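Local coordinates for protein beta-galactosidase (Bacteroides thetaiotaomicron, PDB 5MUJ) that probably hydrolyses glycosidic bonds in the plant pectin rhamnogalacturonan II and binds its chain B oligosaccharide in a glycan pocket, at residues W199-T204 / W253-G258. Sequence-based numbering, arbitrary orientation.
Sequences WWEKLT and WKRYPG. With 8PK (4-O-[(1R)-1-hydroxyethyl]-2-O-methyl-alpha-L-fucopyranose), chain B.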
loop_
_atom_site.group_PDB
_atom_site.type_symbol
_atom_site.label_atom_id
_atom_site.label_comp_id
_atom_site.label_asym_id
_atom_site.label_seq_id
_atom_site.Cartn_x
_atom_site.Cartn_y
_atom_site.Cartn_z
ATOM N N TRP A 199 17.276 -1.648 13.102
ATOM C CA TRP A 199 17.688 -2.869 12.402
ATOM C C TRP A 199 16.735 -3.320 11.285
ATOM O O TRP A 199 17.176 -3.747 10.236
ATOM C CB TRP A 199 17.927 -4.038 13.391
ATOM C CG TRP A 199 16.697 -4.543 14.179
ATOM C CD1 TRP A 199 16.278 -4.119 15.418
ATOM C CD2 TRP A 199 15.714 -5.525 13.751
ATOM N NE1 TRP A 199 15.188 -4.818 15.814
ATOM C CE2 TRP A 199 14.799 -5.670 14.804
ATOM C CE3 TRP A 199 15.581 -6.336 12.621
ATOM C CZ2 TRP A 199 13.701 -6.547 14.720
ATOM C CZ3 TRP A 199 14.524 -7.190 12.545
ATOM C CH2 TRP A 199 13.604 -7.313 13.595
ATOM N N TRP A 200 15.452 -3.218 11.558
ATOM C CA TRP A 200 14.402 -3.745 10.658
ATOM C C TRP A 200 14.207 -3.000 9.344
ATOM O O TRP A 200 13.472 -3.484 8.463
ATOM C CB TRP A 200 13.119 -3.793 11.458
ATOM C CG TRP A 200 12.536 -2.452 11.695
ATOM C CD1 TRP A 200 12.832 -1.598 12.694
ATOM C CD2 TRP A 200 11.523 -1.797 10.905
ATOM N NE1 TRP A 200 12.126 -0.447 12.585
ATOM C CE2 TRP A 200 11.295 -0.538 11.491
ATOM C CE3 TRP A 200 10.826 -2.137 9.745
ATOM C CZ2 TRP A 200 10.371 0.383 10.966
ATOM C CZ3 TRP A 200 9.899 -1.223 9.233
ATOM C CH2 TRP A 200 9.687 0.014 9.837
ATOM N N GLU A 201 14.851 -1.844 9.205
ATOM C CA GLU A 201 14.706 -0.974 8.030
ATOM C C GLU A 201 16.067 -0.650 7.403
ATOM O O GLU A 201 16.158 0.244 6.624
ATOM C CB GLU A 201 13.970 0.315 8.434
ATOM C CG GLU A 201 14.794 1.189 9.374
ATOM C CD GLU A 201 14.140 2.467 9.813
ATOM O OE1 GLU A 201 13.434 3.091 8.988
ATOM O OE2 GLU A 201 14.390 2.878 10.983
ATOM N N LYS A 202 17.156 -1.348 7.773
ATOM C CA LYS A 202 18.517 -0.999 7.254
ATOM C C LYS A 202 18.773 -1.269 5.782
ATOM O O LYS A 202 19.626 -0.626 5.218
ATOM C CB LYS A 202 19.664 -1.660 8.045
ATOM C CG LYS A 202 19.761 -1.240 9.478
ATOM C CD LYS A 202 20.251 0.171 9.679
ATOM C CE LYS A 202 20.362 0.461 11.168
ATOM N NZ LYS A 202 21.637 -0.077 11.741
ATOM N N LEU A 203 18.019 -2.198 5.169
ATOM C CA LEU A 203 18.269 -2.585 3.783
ATOM C C LEU A 203 17.627 -1.616 2.766
ATOM O O LEU A 203 18.247 -1.199 1.791
ATOM C CB LEU A 203 17.800 -4.023 3.536
ATOM C CG LEU A 203 18.550 -5.054 4.405
ATOM C CD1 LEU A 203 17.992 -6.475 4.280
ATOM C CD2 LEU A 203 20.049 -5.044 4.090
ATOM N N THR A 204 16.381 -1.256 3.026
ATOM C CA THR A 204 15.612 -0.384 2.127
ATOM C C THR A 204 14.274 -0.169 2.792
ATOM O O THR A 204 13.815 -0.992 3.573
ATOM C CB THR A 204 15.458 -0.978 0.706
ATOM O OG1 THR A 204 14.542 -0.180 -0.052
ATOM C CG2 THR A 204 14.954 -2.420 0.758
ATOM N N TRP A 253 10.651 13.412 11.729
ATOM C CA TRP A 253 10.149 12.091 12.116
ATOM C C TRP A 253 11.058 11.415 13.137
ATOM O O TRP A 253 12.276 11.574 13.067
ATOM C CB TRP A 253 10.009 11.215 10.865
ATOM C CG TRP A 253 8.938 11.760 9.967
ATOM C CD1 TRP A 253 9.084 12.723 9.009
ATOM C CD2 TRP A 253 7.535 11.430 9.998
ATOM N NE1 TRP A 253 7.857 13.013 8.448
ATOM C CE2 TRP A 253 6.898 12.218 9.021
ATOM C CE3 TRP A 253 6.762 10.527 10.746
ATOM C CZ2 TRP A 253 5.507 12.145 8.782
ATOM C CZ3 TRP A 253 5.381 10.458 10.514
ATOM C CH2 TRP A 253 4.771 11.253 9.529
ATOM N N LYS A 254 10.457 10.732 14.110
ATOM C CA LYS A 254 11.164 9.835 15.035
ATOM C C LYS A 254 10.586 8.431 14.857
ATOM O O LYS A 254 9.370 8.294 14.661
ATOM C CB LYS A 254 10.933 10.230 16.499
ATOM C CG LYS A 254 11.212 11.667 16.891
ATOM C CD LYS A 254 10.617 11.912 18.271
ATOM C CE LYS A 254 11.068 13.226 18.884
ATOM N NZ LYS A 254 10.143 13.653 19.973
ATOM N N ARG A 255 11.429 7.409 14.891
ATOM C CA ARG A 255 10.988 6.020 14.943
ATOM C C ARG A 255 10.321 5.723 16.285
ATOM O O ARG A 255 10.758 6.222 17.345
ATOM C CB ARG A 255 12.144 5.044 14.760
ATOM C CG ARG A 255 12.591 4.786 13.348
ATOM C CD ARG A 255 13.325 5.946 12.751
ATOM N NE ARG A 255 13.837 5.561 11.440
ATOM C CZ ARG A 255 14.461 6.357 10.585
ATOM N NH1 ARG A 255 14.690 7.623 10.879
ATOM N NH2 ARG A 255 14.910 5.844 9.431
ATOM N N TYR A 256 9.342 4.840 16.260
ATOM C CA TYR A 256 8.761 4.294 17.462
ATOM C C TYR A 256 9.813 3.385 18.092
ATOM O O TYR A 256 10.403 2.520 17.401
ATOM C CB TYR A 256 7.447 3.545 17.155
ATOM C CG TYR A 256 6.864 2.826 18.350
ATOM C CD1 TYR A 256 6.399 3.537 19.450
ATOM C CD2 TYR A 256 6.763 1.437 18.375
ATOM C CE1 TYR A 256 5.862 2.893 20.552
ATOM C CE2 TYR A 256 6.217 0.769 19.465
ATOM C CZ TYR A 256 5.766 1.493 20.549
ATOM O OH TYR A 256 5.217 0.865 21.652
ATOM N N PRO A 257 10.109 3.607 19.396
ATOM C CA PRO A 257 11.180 2.828 19.989
ATOM C C PRO A 257 10.916 1.342 20.006
ATOM O O PRO A 257 11.872 0.591 20.013
ATOM C CB PRO A 257 11.226 3.347 21.422
ATOM C CG PRO A 257 10.857 4.751 21.295
ATOM C CD PRO A 257 9.700 4.692 20.316
ATOM N N GLY A 258 9.644 0.932 20.020
ATOM C CA GLY A 258 9.271 -0.479 20.031
ATOM C C GLY A 258 9.165 -1.161 18.679
ATOM O O GLY A 258 8.675 -2.283 18.612
HETATM O O9 8PK B . 19.410 -4.940 -1.676
HETATM C C8 8PK B . 18.168 -4.571 -1.086
HETATM C C10 8PK B . 17.958 -3.077 -1.188
HETATM O O4 8PK B . 17.096 -5.292 -1.711
HETATM C C4 8PK B . 17.281 -6.710 -1.704
HETATM C C5 8PK B . 16.588 -7.302 -2.915
HETATM C C6 8PK B . 17.104 -6.684 -4.219
HETATM O O5 8PK B . 15.160 -7.104 -2.803
HETATM C C3 8PK B . 16.748 -7.335 -0.419
HETATM O O3 8PK B . 17.377 -6.809 0.755
HETATM C C2 8PK B . 15.262 -7.071 -0.338
HETATM O O2 8PK B . 14.770 -7.695 0.855
HETATM C C7 8PK B . 14.373 -6.774 1.881
HETATM C C1 8PK B . 14.566 -7.604 -1.592
#
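E201 and R255 meet in a buried side-on salt bridge, the one direct link between 199-204, in the loop before the first strand (204-212) of one blade of the five-bladed beta-propeller, and 253-258, which holds that blade's short last strand, 254-255, at the opposite edge of the sheet. R255 NE gives the shorter bond, 2.8 Å to E201 OE2, arriving on the syn lone pair at an N-H...O angle of 149°. R255 NH2 reaches E201 OE1 at 3.2 Å, from above the carboxylate plane; the carboxylate and guanidinium planes stand 65° apart. The glutamate runs extended beyond CG, while its CB sits over the centre of the W200 ring, 4.0 Å above the plane. The arginine instead bends at chi2 (72°), which swings NE and NH2 around to face the acid. Y226 OH also hydrogen-bonds to E201 OE1, and the backbone N of Q198 to E201 OE2, while R255 NH1 pairs with D194 and D196. At the other end of the loop, L203 and T204 border the glycan: L203 CD1 lies 3.6 Å from O3 of 8PK. A methionine in place of R255 would probably leave the buried E201 carboxylate and both aspartates without their shared cation. With three acids around one guanidinium, the chemistry implies a charge-paired tie between the pocket-bordering loop and the far edge of its blade.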